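Local coordinates for interferon (Danio rerio, PDB 3PIV), which probably acts as a secreted antiviral cytokine of the alpha/beta interferon family that signals by binding a cytokine receptor, at residues T15-L20 against S146-M151; L57-I62 against N87-K92; E49-F54 against D152-N157; P34-L39 against K117-T122. One frame throughout, in Å; residues are numbered along the deposited sequence.

Contact 1: T15-L20 against S146-M151; sequences TESLNL and SHLQRM
S17 and L18 of helix 10-23 meet L148 of helix 134-158 in a mainly apolar, partly buried contact between the first and last helices of the bundle. The two short segments run nearly antiparallel, at 169°, with their axes 10.4 Å apart, and the CA atoms of L18 and L148 mark the register. L148 comes in between its two neighbours. Its CD1 lies 3.6 Å from L18 CD2, and its CB also rests near that methyl, so the two leucines slide past one another in opposite directions rather than meeting head-on. The same fork also meets a hydroxyl: S17 OG is 3.6 Å from L148 CD1 and 3.7 Å from L148 CD2. This is consistent with its hydrogen bonding to backbone oxygens of its own helix, those of I13 and T14. With chi1 at 70°, OG sits between the backbone N and the carbonyl carbon of S17, tucked close to the preceding turn. At the margin, Q149 approaches L18 CD1 loosely with its CG. Helix 79-101 closes the inner side, with I88 and L89 on S17 and F85 on L148. The pairing, made by small and branched side chains without a hydrogen bond across it, joins the first and last helices as an antiparallel pair of the up-up-down-down bundle characteristic of helical cytokines.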
loop_
_atom_site.group_PDB
_atom_site.type_symbol
_atom_site.label_atom_id
_atom_site.label_comp_id
_atom_site.label_asym_id
_atom_site.label_seq_id
_atom_site.Cartn_x
_atom_site.Cartn_y
_atom_site.Cartn_z
ATOM N N THR A 15 7.079 9.817 -3.769
ATOM C CA THR A 15 7.168 11.153 -3.203
ATOM C C THR A 15 5.797 11.825 -3.051
ATOM O O THR A 15 5.432 12.287 -1.967
ATOM C CB THR A 15 8.049 12.051 -4.088
ATOM O OG1 THR A 15 9.396 11.559 -4.074
ATOM C CG2 THR A 15 8.021 13.475 -3.576
ATOM N N GLU A 16 5.043 11.887 -4.140
ATOM C CA GLU A 16 3.740 12.542 -4.087
ATOM C C GLU A 16 2.799 11.836 -3.100
ATOM O O GLU A 16 2.128 12.491 -2.306
ATOM C CB GLU A 16 3.113 12.631 -5.479
ATOM C CG GLU A 16 3.941 13.420 -6.470
ATOM C CD GLU A 16 3.249 13.606 -7.823
ATOM O OE1 GLU A 16 2.362 12.794 -8.179
ATOM O OE2 GLU A 16 3.603 14.570 -8.541
ATOM N N SER A 17 2.777 10.504 -3.117
ATOM C CA SER A 17 1.854 9.769 -2.237
ATOM C C SER A 17 2.206 9.948 -0.761
ATOM O O SER A 17 1.317 10.136 0.077
ATOM C CB SER A 17 1.761 8.277 -2.613
ATOM O OG SER A 17 2.959 7.578 -2.313
ATOM N N LEU A 18 3.503 9.887 -0.452
ATOM C CA LEU A 18 3.984 10.134 0.904
ATOM C C LEU A 18 3.701 11.561 1.332
ATOM O O LEU A 18 3.418 11.826 2.495
ATOM C CB LEU A 18 5.492 9.846 1.023
ATOM C CG LEU A 18 5.857 8.356 1.063
ATOM C CD1 LEU A 18 7.368 8.159 0.897
ATOM C CD2 LEU A 18 5.343 7.717 2.363
ATOM N N ASN A 19 3.778 12.484 0.381
ATOM C CA ASN A 19 3.344 13.850 0.636
ATOM C C ASN A 19 1.880 13.978 1.043
ATOM O O ASN A 19 1.554 14.706 1.982
ATOM C CB ASN A 19 3.626 14.739 -0.562
ATOM C CG ASN A 19 4.646 15.790 -0.246
ATOM O OD1 ASN A 19 4.372 16.721 0.519
ATOM N ND2 ASN A 19 5.848 15.643 -0.808
ATOM N N LEU A 20 0.995 13.284 0.336
ATOM C CA LEU A 20 -0.428 13.362 0.657
ATOM C C LEU A 20 -0.681 12.686 1.990
ATOM O O LEU A 20 -1.472 13.175 2.800
ATOM C CB LEU A 20 -1.274 12.706 -0.429
ATOM C CG LEU A 20 -1.107 13.341 -1.816
ATOM C CD1 LEU A 20 -1.558 12.390 -2.908
ATOM C CD2 LEU A 20 -1.863 14.649 -1.889
ATOM N N SER A 146 5.077 2.908 5.905
ATOM C CA SER A 146 6.088 1.866 5.762
ATOM C C SER A 146 5.964 1.048 4.469
ATOM O O SER A 146 6.966 0.673 3.880
ATOM C CB SER A 146 6.123 0.955 6.987
ATOM O OG SER A 146 6.905 1.557 8.006
ATOM N N HIS A 147 4.743 0.764 4.025
ATOM C CA HIS A 147 4.576 0.040 2.765
ATOM C C HIS A 147 5.126 0.894 1.634
ATOM O O HIS A 147 5.826 0.405 0.745
ATOM C CB HIS A 147 3.095 -0.253 2.487
ATOM C CG HIS A 147 2.536 -1.385 3.290
ATOM N ND1 HIS A 147 2.728 -2.705 2.951
ATOM C CD2 HIS A 147 1.784 -1.389 4.417
ATOM C CE1 HIS A 147 2.131 -3.477 3.841
ATOM N NE2 HIS A 147 1.541 -2.702 4.734
ATOM N N LEU A 148 4.787 2.177 1.651
ATOM C CA LEU A 148 5.172 3.043 0.548
ATOM C C LEU A 148 6.708 3.127 0.459
ATOM O O LEU A 148 7.265 3.159 -0.638
ATOM C CB LEU A 148 4.559 4.442 0.695
ATOM C CG LEU A 148 3.027 4.554 0.551
ATOM C CD1 LEU A 148 2.557 5.955 0.878
ATOM C CD2 LEU A 148 2.585 4.151 -0.854
ATOM N N GLN A 149 7.374 3.150 1.612
ATOM C CA GLN A 149 8.841 3.251 1.650
ATOM C C GLN A 149 9.474 2.001 1.080
ATOM O O GLN A 149 10.341 2.087 0.239
ATOM C CB GLN A 149 9.349 3.529 3.074
ATOM C CG GLN A 149 9.172 4.973 3.481
ATOM C CD GLN A 149 9.230 5.204 4.972
ATOM O OE1 GLN A 149 9.023 4.286 5.776
ATOM N NE2 GLN A 149 9.488 6.453 5.358
ATOM N N ARG A 150 8.992 0.836 1.491
ATOM C CA ARG A 150 9.526 -0.416 0.972
ATOM C C ARG A 150 9.135 -0.697 -0.496
ATOM O O ARG A 150 9.942 -1.231 -1.261
ATOM C CB ARG A 150 9.122 -1.577 1.875
ATOM C CG ARG A 150 9.652 -1.483 3.320
ATOM C CD ARG A 150 11.173 -1.645 3.427
ATOM N NE ARG A 150 11.677 -2.910 2.887
ATOM C CZ ARG A 150 11.888 -4.019 3.601
ATOM N NH1 ARG A 150 11.611 -4.039 4.891
ATOM N NH2 ARG A 150 12.350 -5.117 3.017
ATOM N N MET A 151 7.908 -0.355 -0.883
ATOM C CA MET A 151 7.495 -0.517 -2.274
ATOM C C MET A 151 8.434 0.209 -3.216
ATOM O O MET A 151 8.733 -0.278 -4.283
ATOM C CB MET A 151 6.053 -0.043 -2.493
ATOM C CG MET A 151 5.024 -0.960 -1.845
ATOM S SD MET A 151 3.416 -0.158 -1.677
ATOM C CE MET A 151 2.694 -0.562 -3.272
#

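Contact 2: L57-I62 against N87-K92; sequences LTLDHI and NILHRK
L59 and L89 have the closest CA atoms, 6.3 Å apart, where segments 57-62 and 87-92 cross antiparallel at 152° with their axes 9.4 Å apart. L89 forks to serve two partners: its CD2 lies 3.7 Å from L59 CD2, while its CD1 is 3.7 Å from I62 CG2. In I62 that methyl is the branch anti to the backbone N, whereas CG1 lies beside the backbone N (chi1 -69°). The aliphatic start of K92 extends the apolar patch, its CG facing L59 CD1. On another flank the link is polar and indirect. One water donates to D60 OD1 at 2.6 Å and also bonds H90 ND1 at 2.8 Å, meeting the imidazole edge in its plane. D60 is further tied to helix 79-101 by S93 through OD1 and by a salt bridge from K97 to OD2. With the water bridge as a local addition, the core of L59, I62 and L89 joins helices 48-66 and 79-101 as an antiparallel pair of the interferon helical bundle.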
loop_
_atom_site.group_PDB
_atom_site.type_symbol
_atom_site.label_atom_id
_atom_site.label_comp_id
_atom_site.label_asym_id
_atom_site.label_seq_id
_atom_site.Cartn_x
_atom_site.Cartn_y
_atom_site.Cartn_z
ATOM N N LEU A 57 -0.898 -5.746 -6.305
ATOM C CA LEU A 57 -1.658 -6.294 -5.189
ATOM C C LEU A 57 -1.657 -5.350 -3.998
ATOM O O LEU A 57 -2.713 -5.037 -3.455
ATOM C CB LEU A 57 -1.103 -7.660 -4.758
ATOM C CG LEU A 57 -1.407 -8.844 -5.675
ATOM C CD1 LEU A 57 -0.645 -10.035 -5.200
ATOM C CD2 LEU A 57 -2.927 -9.134 -5.741
ATOM N N THR A 58 -0.470 -4.895 -3.608
ATOM C CA THR A 58 -0.327 -4.022 -2.455
ATOM C C THR A 58 -0.970 -2.638 -2.661
ATOM O O THR A 58 -1.655 -2.119 -1.767
ATOM C CB THR A 58 1.164 -3.886 -2.031
ATOM O OG1 THR A 58 1.779 -5.184 -2.018
ATOM C CG2 THR A 58 1.244 -3.296 -0.648
ATOM N N LEU A 59 -0.759 -2.047 -3.833
ATOM C CA LEU A 59 -1.393 -0.774 -4.135
ATOM C C LEU A 59 -2.901 -0.906 -3.970
ATOM O O LEU A 59 -3.568 -0.051 -3.392
ATOM C CB LEU A 59 -1.059 -0.324 -5.568
ATOM C CG LEU A 59 0.347 0.241 -5.836
ATOM C CD1 LEU A 59 0.568 0.309 -7.325
ATOM C CD2 LEU A 59 0.570 1.624 -5.204
ATOM N N ASP A 60 -3.443 -1.996 -4.476
ATOM C CA ASP A 60 -4.886 -2.138 -4.478
ATOM C C ASP A 60 -5.396 -2.331 -3.059
ATOM O O ASP A 60 -6.470 -1.838 -2.720
ATOM C CB ASP A 60 -5.334 -3.276 -5.391
ATOM C CG ASP A 60 -5.275 -2.913 -6.878
ATOM O OD1 ASP A 60 -5.005 -1.754 -7.237
ATOM O OD2 ASP A 60 -5.495 -3.820 -7.699
ATOM N N HIS A 61 -4.599 -2.999 -2.224
ATOM C CA HIS A 61 -4.961 -3.220 -0.830
ATOM C C HIS A 61 -4.954 -1.920 -0.056
ATOM O O HIS A 61 -5.834 -1.669 0.759
ATOM C CB HIS A 61 -4.006 -4.228 -0.160
ATOM C CG HIS A 61 -4.380 -5.658 -0.403
ATOM N ND1 HIS A 61 -3.489 -6.597 -0.884
ATOM C CD2 HIS A 61 -5.561 -6.302 -0.260
ATOM C CE1 HIS A 61 -4.104 -7.760 -1.009
ATOM N NE2 HIS A 61 -5.370 -7.601 -0.656
ATOM N N ILE A 62 -3.942 -1.095 -0.298
ATOM C CA ILE A 62 -3.865 0.202 0.359
ATOM C C ILE A 62 -5.048 1.074 -0.065
ATOM O O ILE A 62 -5.686 1.709 0.760
ATOM C CB ILE A 62 -2.548 0.924 0.021
ATOM C CG1 ILE A 62 -1.364 0.201 0.682
ATOM C CG2 ILE A 62 -2.615 2.373 0.466
ATOM C CD1 ILE A 62 0.022 0.697 0.203
ATOM N N ASN A 87 -6.351 8.221 -5.566
ATOM C CA ASN A 87 -6.271 8.415 -7.007
ATOM C C ASN A 87 -4.856 8.267 -7.535
ATOM O O ASN A 87 -4.627 7.634 -8.554
ATOM C CB ASN A 87 -6.831 9.790 -7.371
ATOM C CG ASN A 87 -8.342 9.791 -7.432
ATOM O OD1 ASN A 87 -8.964 8.752 -7.682
ATOM N ND2 ASN A 87 -8.948 10.955 -7.216
ATOM N N ILE A 88 -3.901 8.855 -6.834
ATOM C CA ILE A 88 -2.519 8.743 -7.263
ATOM C C ILE A 88 -2.140 7.258 -7.328
ATOM O O ILE A 88 -1.595 6.772 -8.319
ATOM C CB ILE A 88 -1.582 9.583 -6.357
ATOM C CG1 ILE A 88 -0.419 10.156 -7.162
ATOM C CG2 ILE A 88 -1.058 8.782 -5.183
ATOM C CD1 ILE A 88 0.728 9.193 -7.340
ATOM N N LEU A 89 -2.476 6.514 -6.288
ATOM C CA LEU A 89 -2.125 5.101 -6.269
ATOM C C LEU A 89 -2.938 4.281 -7.283
ATOM O O LEU A 89 -2.459 3.269 -7.791
ATOM C CB LEU A 89 -2.263 4.519 -4.855
ATOM C CG LEU A 89 -1.424 5.160 -3.733
ATOM C CD1 LEU A 89 -1.670 4.415 -2.428
ATOM C CD2 LEU A 89 0.049 5.125 -4.053
ATOM N N HIS A 90 -4.169 4.698 -7.579
ATOM C CA HIS A 90 -4.991 3.889 -8.480
ATOM C C HIS A 90 -4.486 4.003 -9.902
ATOM O O HIS A 90 -4.497 3.035 -10.654
ATOM C CB HIS A 90 -6.482 4.262 -8.438
ATOM C CG HIS A 90 -7.270 3.628 -9.546
ATOM N ND1 HIS A 90 -7.546 2.276 -9.582
ATOM C CD2 HIS A 90 -7.801 4.146 -10.678
ATOM C CE1 HIS A 90 -8.222 1.991 -10.682
ATOM N NE2 HIS A 90 -8.390 3.109 -11.367
ATOM N N ARG A 91 -4.058 5.206 -10.273
ATOM C CA ARG A 91 -3.509 5.425 -11.612
ATOM C C ARG A 91 -2.224 4.634 -11.877
ATOM O O ARG A 91 -2.071 4.047 -12.936
ATOM C CB ARG A 91 -3.258 6.907 -11.849
ATOM C CG ARG A 91 -4.502 7.767 -11.762
ATOM C CD ARG A 91 -4.120 9.236 -11.817
ATOM N NE ARG A 91 -5.121 10.079 -11.172
ATOM C CZ ARG A 91 -4.836 11.050 -10.309
ATOM N NH1 ARG A 91 -3.567 11.310 -9.984
ATOM N NH2 ARG A 91 -5.819 11.765 -9.773
ATOM N N LYS A 92 -1.295 4.626 -10.926
ATOM C CA LYS A 92 -0.074 3.844 -11.089
ATOM C C LYS A 92 -0.438 2.375 -11.135
ATOM O O LYS A 92 0.049 1.620 -11.980
ATOM C CB LYS A 92 0.913 4.101 -9.957
ATOM C CG LYS A 92 2.148 3.197 -10.025
ATOM C CD LYS A 92 2.681 3.106 -11.454
ATOM C CE LYS A 92 3.557 4.293 -11.830
ATOM N NZ LYS A 92 4.803 4.288 -11.035
HETATM O O HOH W 1 -6.715 0.012 -8.218
#

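Contact 3: E49-F54 against D152-N157; sequences EDQVKF and DIIASN
I154 divides its two branches between Q51 and F54, so that one isoleucine fills the join between segments 49-54 and 152-157. Its CG2, anti to the backbone N, lies 3.8 Å from Q51 CB and almost as near to Q51 CG. The longer branch, whose CG1 is anti to the carbonyl carbon (chi1 -70°), carries CD1 to 3.9 Å from F54 CE2. The phenylalanine reaches out to it because its own CG stands anti to the backbone N, with chi1 at 180°, and the two side chains cross at about a right angle. Q51 takes part mainly with CB and CG: beyond CG the chain is extended, and the amide is led past the isoleucine to M43, whose backbone oxygen accepts a hydrogen bond from NE2; OE1 comes only loosely near N157 C. A buried glutamine can thus offer methylene groups here while M43 of helix 37-44 holds its NE2. Within the later segment, S156 OG donates to D152 O at 3.2 Å, and S156 N reaches the same carbonyl from the opposite face of its plane. Around this point the helices crowd together. The segments cross at 146°, with axes 10.0 Å apart; the short helix 37-44 lies against both F54 and I154, helix 111-129 meets F54 through Y112 and I116, and D152 turns to helix 10-23, where R11 forms a salt bridge and T14 a hydrogen bond.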
loop_
_atom_site.group_PDB
_atom_site.type_symbol
_atom_site.label_atom_id
_atom_site.label_comp_id
_atom_site.label_asym_id
_atom_site.label_seq_id
_atom_site.Cartn_x
_atom_site.Cartn_y
_atom_site.Cartn_z
ATOM N N GLU A 49 8.699 -10.008 -12.616
ATOM C CA GLU A 49 7.281 -10.257 -12.848
ATOM C C GLU A 49 6.531 -10.340 -11.531
ATOM O O GLU A 49 5.415 -9.822 -11.399
ATOM C CB GLU A 49 7.071 -11.542 -13.647
ATOM C CG GLU A 49 7.625 -11.481 -15.063
ATOM C CD GLU A 49 6.893 -12.412 -16.021
ATOM O OE1 GLU A 49 6.040 -13.209 -15.557
ATOM O OE2 GLU A 49 7.168 -12.344 -17.242
ATOM N N ASP A 50 7.158 -10.989 -10.557
ATOM C CA ASP A 50 6.562 -11.154 -9.245
ATOM C C ASP A 50 6.546 -9.837 -8.485
ATOM O O ASP A 50 5.605 -9.541 -7.743
ATOM C CB ASP A 50 7.315 -12.219 -8.458
ATOM C CG ASP A 50 7.117 -13.592 -9.030
ATOM O OD1 ASP A 50 5.950 -13.955 -9.264
ATOM O OD2 ASP A 50 8.116 -14.305 -9.256
ATOM N N GLN A 51 7.584 -9.039 -8.677
ATOM C CA GLN A 51 7.646 -7.747 -8.004
ATOM C C GLN A 51 6.492 -6.838 -8.431
ATOM O O GLN A 51 5.846 -6.206 -7.596
ATOM C CB GLN A 51 9.012 -7.082 -8.228
ATOM C CG GLN A 51 10.149 -7.821 -7.508
ATOM C CD GLN A 51 11.524 -7.259 -7.834
ATOM O OE1 GLN A 51 11.825 -6.936 -8.988
ATOM N NE2 GLN A 51 12.366 -7.134 -6.810
ATOM N N VAL A 52 6.257 -6.766 -9.735
ATOM C CA VAL A 52 5.200 -5.934 -10.291
ATOM C C VAL A 52 3.810 -6.421 -9.882
ATOM O O VAL A 52 2.943 -5.619 -9.554
ATOM C CB VAL A 52 5.284 -5.892 -11.818
ATOM C CG1 VAL A 52 4.093 -5.117 -12.403
ATOM C CG2 VAL A 52 6.622 -5.275 -12.256
ATOM N N LYS A 53 3.595 -7.734 -9.914
ATOM C CA LYS A 53 2.333 -8.305 -9.478
ATOM C C LYS A 53 2.106 -7.931 -8.031
ATOM O O LYS A 53 0.995 -7.601 -7.646
ATOM C CB LYS A 53 2.346 -9.824 -9.598
ATOM C CG LYS A 53 2.378 -10.356 -11.021
ATOM C CD LYS A 53 2.115 -11.845 -11.001
ATOM C CE LYS A 53 2.519 -12.509 -12.300
ATOM N NZ LYS A 53 1.804 -13.820 -12.442
ATOM N N PHE A 54 3.176 -8.008 -7.242
ATOM C CA PHE A 54 3.160 -7.639 -5.827
ATOM C C PHE A 54 2.877 -6.155 -5.608
ATOM O O PHE A 54 2.227 -5.774 -4.629
ATOM C CB PHE A 54 4.501 -7.981 -5.164
ATOM C CG PHE A 54 4.555 -7.612 -3.698
ATOM C CD1 PHE A 54 3.975 -8.432 -2.743
ATOM C CD2 PHE A 54 5.147 -6.422 -3.282
ATOM C CE1 PHE A 54 4.002 -8.092 -1.388
ATOM C CE2 PHE A 54 5.189 -6.070 -1.919
ATOM C CZ PHE A 54 4.618 -6.905 -0.975
ATOM N N ASP A 152 8.906 1.370 -2.796
ATOM C CA ASP A 152 9.795 2.188 -3.615
ATOM C C ASP A 152 11.150 1.502 -3.848
ATOM O O ASP A 152 11.761 1.637 -4.908
ATOM C CB ASP A 152 9.994 3.547 -2.937
ATOM C CG ASP A 152 10.912 4.457 -3.715
ATOM O OD1 ASP A 152 10.474 5.012 -4.750
ATOM O OD2 ASP A 152 12.070 4.622 -3.286
ATOM N N ILE A 153 11.608 0.762 -2.851
ATOM C CA ILE A 153 12.834 -0.003 -2.979
ATOM C C ILE A 153 12.627 -1.100 -4.011
ATOM O O ILE A 153 13.416 -1.266 -4.928
ATOM C CB ILE A 153 13.248 -0.622 -1.631
ATOM C CG1 ILE A 153 13.680 0.479 -0.652
ATOM C CG2 ILE A 153 14.369 -1.638 -1.822
ATOM C CD1 ILE A 153 14.150 -0.062 0.680
ATOM N N ILE A 154 11.539 -1.835 -3.858
ATOM C CA ILE A 154 11.186 -2.885 -4.804
ATOM C C ILE A 154 11.053 -2.353 -6.227
ATOM O O ILE A 154 11.486 -3.004 -7.171
ATOM C CB ILE A 154 9.888 -3.581 -4.383
ATOM C CG1 ILE A 154 10.139 -4.411 -3.114
ATOM C CG2 ILE A 154 9.338 -4.432 -5.527
ATOM C CD1 ILE A 154 8.865 -4.824 -2.408
ATOM N N ALA A 155 10.450 -1.179 -6.387
ATOM C CA ALA A 155 10.314 -0.589 -7.706
ATOM C C ALA A 155 11.691 -0.231 -8.258
ATOM O O ALA A 155 12.002 -0.549 -9.403
ATOM C CB ALA A 155 9.407 0.637 -7.673
ATOM N N SER A 156 12.514 0.425 -7.442
ATOM C CA SER A 156 13.877 0.738 -7.856
ATOM C C SER A 156 14.552 -0.515 -8.359
ATOM O O SER A 156 15.044 -0.545 -9.487
ATOM C CB SER A 156 14.716 1.313 -6.706
ATOM O OG SER A 156 14.380 2.659 -6.450
ATOM N N ASN A 157 14.590 -1.545 -7.511
ATOM C CA ASN A 157 15.320 -2.769 -7.841
ATOM C C ASN A 157 14.692 -3.472 -9.034
ATOM O O ASN A 157 15.378 -4.122 -9.812
ATOM C CB ASN A 157 15.396 -3.731 -6.654
ATOM C CG ASN A 157 16.117 -3.143 -5.439
ATOM O OD1 ASN A 157 16.990 -2.274 -5.557
ATOM N ND2 ASN A 157 15.757 -3.638 -4.258
#

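Contact 4: P34-L39 against K117-T122; sequences PFPSRL and KRHFRT
P36 lies over one face of the H119 imidazole, its CD 3.5 Å from the ring centroid and only 4° off the normal, a well-centred CH-pi contact. P34 O comes to the edge of the same ring, near its plane, 3.4 Å from H119 CE1. The proline is itself met by two other flat groups: its CD stands 3.4 Å above the plane of the F35 ring, offset toward the rim, and its CB lies above the R38 guanidinium, again toward the rim. Proline ring and imidazole cross at about a right angle, so the CD corner points into the aromatic face while CG reaches the CG and CD2 side of H119. The histidine extends toward the loop because its CG is anti to the backbone N (chi1 162°). Its rotation is probably fixed by a hydrogen bond between the NE2 atoms of H119 and H147, a residue of helix 134-158 that also meets the F35 ring edge-to-face. The loop is held in shape by an inverse gamma turn centred on P36, with S37 N bonded to F35 O at 2.8 Å. On the partner helix, T122 OG1 donates to R118 O at 3.1 Å. With P36 at the N-cap position of helix 37-44, a CH-pi contact of a proline on a histidine face holds the connection between helices 10-23 and 48-66, the AB loop of type I interferons, alongside helix 111-129, nearly antiparallel to it.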
loop_
_atom_site.group_PDB
_atom_site.type_symbol
_atom_site.label_atom_id
_atom_site.label_comp_id
_atom_site.label_asym_id
_atom_site.label_seq_id
_atom_site.Cartn_x
_atom_site.Cartn_y
_atom_site.Cartn_z
ATOM N N PRO A 34 1.968 -4.424 13.561
ATOM C CA PRO A 34 2.672 -5.405 12.728
ATOM C C PRO A 34 2.828 -4.960 11.270
ATOM O O PRO A 34 1.949 -4.296 10.714
ATOM C CB PRO A 34 1.764 -6.632 12.803
ATOM C CG PRO A 34 1.080 -6.498 14.130
ATOM C CD PRO A 34 0.869 -5.036 14.329
ATOM N N PHE A 35 3.945 -5.349 10.670
ATOM C CA PHE A 35 4.297 -4.966 9.311
ATOM C C PHE A 35 5.059 -6.130 8.689
ATOM O O PHE A 35 5.975 -6.671 9.313
ATOM C CB PHE A 35 5.183 -3.704 9.322
ATOM C CG PHE A 35 5.676 -3.314 7.957
ATOM C CD1 PHE A 35 4.838 -2.655 7.068
ATOM C CD2 PHE A 35 6.945 -3.657 7.541
ATOM C CE1 PHE A 35 5.265 -2.326 5.808
ATOM C CE2 PHE A 35 7.375 -3.325 6.268
ATOM C CZ PHE A 35 6.535 -2.656 5.408
ATOM N N PRO A 36 4.700 -6.528 7.457
ATOM C CA PRO A 36 5.341 -7.740 6.932
ATOM C C PRO A 36 6.727 -7.512 6.299
ATOM O O PRO A 36 6.909 -7.799 5.126
ATOM C CB PRO A 36 4.338 -8.226 5.875
ATOM C CG PRO A 36 3.716 -6.940 5.345
ATOM C CD PRO A 36 3.743 -5.940 6.500
ATOM N N SER A 37 7.696 -7.056 7.082
ATOM C CA SER A 37 9.066 -6.852 6.588
ATOM C C SER A 37 9.692 -8.143 6.054
ATOM O O SER A 37 10.450 -8.136 5.095
ATOM C CB SER A 37 9.939 -6.273 7.700
ATOM O OG SER A 37 9.536 -6.805 8.950
ATOM N N ARG A 38 9.376 -9.247 6.706
ATOM C CA ARG A 38 9.696 -10.576 6.220
ATOM C C ARG A 38 9.328 -10.706 4.737
ATOM O O ARG A 38 10.149 -11.066 3.890
ATOM C CB ARG A 38 8.853 -11.541 7.045
ATOM C CG ARG A 38 8.162 -10.797 8.213
ATOM C CD ARG A 38 6.651 -11.034 8.292
ATOM N NE ARG A 38 6.023 -11.306 7.004
ATOM C CZ ARG A 38 4.768 -11.749 6.891
ATOM N NH1 ARG A 38 4.047 -11.935 7.993
ATOM N NH2 ARG A 38 4.220 -12.007 5.698
ATOM N N LEU A 39 8.079 -10.386 4.431
ATOM C CA LEU A 39 7.555 -10.478 3.071
ATOM C C LEU A 39 8.302 -9.554 2.117
ATOM O O LEU A 39 8.671 -9.951 1.013
ATOM C CB LEU A 39 6.070 -10.116 3.085
ATOM C CG LEU A 39 5.098 -10.715 2.075
ATOM C CD1 LEU A 39 4.142 -9.625 1.622
ATOM C CD2 LEU A 39 5.803 -11.379 0.903
ATOM N N LYS A 117 -2.349 -10.235 1.541
ATOM C CA LYS A 117 -3.758 -10.196 1.879
ATOM C C LYS A 117 -3.935 -10.409 3.365
ATOM O O LYS A 117 -4.598 -9.686 4.018
ATOM C CB LYS A 117 -4.511 -11.253 1.144
ATOM C CG LYS A 117 -5.957 -11.170 1.360
ATOM C CD LYS A 117 -6.726 -12.224 0.676
ATOM C CE LYS A 117 -8.023 -11.694 0.116
ATOM N NZ LYS A 117 -9.019 -12.746 -0.222
ATOM N N ARG A 118 -3.278 -11.428 3.871
ATOM C CA ARG A 118 -3.324 -11.732 5.292
ATOM C C ARG A 118 -2.948 -10.509 6.150
ATOM O O ARG A 118 -3.588 -10.211 7.168
ATOM C CB ARG A 118 -2.382 -12.903 5.560
ATOM C CG ARG A 118 -2.421 -13.486 6.947
ATOM C CD ARG A 118 -1.441 -14.671 7.031
ATOM N NE ARG A 118 -1.965 -15.875 6.384
ATOM C CZ ARG A 118 -1.238 -16.722 5.662
ATOM N NH1 ARG A 118 0.058 -16.507 5.464
ATOM N NH2 ARG A 118 -1.810 -17.793 5.135
ATOM N N HIS A 119 -1.908 -9.791 5.743
ATOM C CA HIS A 119 -1.524 -8.596 6.477
ATOM C C HIS A 119 -2.609 -7.509 6.435
ATOM O O HIS A 119 -2.952 -6.911 7.452
ATOM C CB HIS A 119 -0.186 -8.060 5.964
ATOM C CG HIS A 119 0.081 -6.641 6.348
ATOM N ND1 HIS A 119 0.279 -6.248 7.654
ATOM C CD2 HIS A 119 0.185 -5.519 5.597
ATOM C CE1 HIS A 119 0.505 -4.946 7.692
ATOM N NE2 HIS A 119 0.441 -4.477 6.459
ATOM N N PHE A 120 -3.171 -7.252 5.263
ATOM C CA PHE A 120 -4.176 -6.201 5.176
ATOM C C PHE A 120 -5.462 -6.573 5.893
ATOM O O PHE A 120 -6.147 -5.708 6.425
ATOM C CB PHE A 120 -4.409 -5.769 3.725
ATOM C CG PHE A 120 -3.393 -4.788 3.252
ATOM C CD1 PHE A 120 -3.609 -3.422 3.407
ATOM C CD2 PHE A 120 -2.186 -5.223 2.731
ATOM C CE1 PHE A 120 -2.649 -2.502 3.006
ATOM C CE2 PHE A 120 -1.212 -4.313 2.330
ATOM C CZ PHE A 120 -1.445 -2.945 2.465
ATOM N N ARG A 121 -5.767 -7.846 5.929
ATOM C CA ARG A 121 -6.850 -8.375 6.728
ATOM C C ARG A 121 -6.670 -8.011 8.175
ATOM O O ARG A 121 -7.590 -7.581 8.838
ATOM C CB ARG A 121 -6.877 -9.885 6.671
ATOM C CG ARG A 121 -7.899 -10.448 5.869
ATOM C CD ARG A 121 -9.297 -9.980 6.187
ATOM N NE ARG A 121 -10.093 -9.958 4.969
ATOM C CZ ARG A 121 -11.282 -10.510 4.791
ATOM N NH1 ARG A 121 -11.916 -11.127 5.783
ATOM N NH2 ARG A 121 -11.840 -10.416 3.589
ATOM N N THR A 122 -5.449 -8.216 8.630
ATOM C CA THR A 122 -5.118 -7.932 10.024
ATOM C C THR A 122 -5.370 -6.467 10.343
ATOM O O THR A 122 -5.935 -6.127 11.394
ATOM C CB THR A 122 -3.645 -8.266 10.329
ATOM O OG1 THR A 122 -3.455 -9.682 10.249
ATOM C CG2 THR A 122 -3.259 -7.781 11.706
#

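Starting from the N terminus, helix 10-23 opens the widest loop, which contact 1 closes 126 residues later on helix 134-158. Contact 4 begins in the connection that follows and closes on helix 111-129, wholly within that span. Helix 48-66 then opens contact 3 at its start and contact 2 farther along. Contact 2 closes first, on helix 79-101, and so lies within the other three. Contact 3 closes last, just beyond contact 1 on the same helix, and therefore crosses both contact 1 and contact 4. Touches between the sites add to this weave: M151 packs on L59, H61 and I62 on F120, and F54 on L39. All six helices are thereby tied together, with the C4-C99 disulfide as a covalent tie.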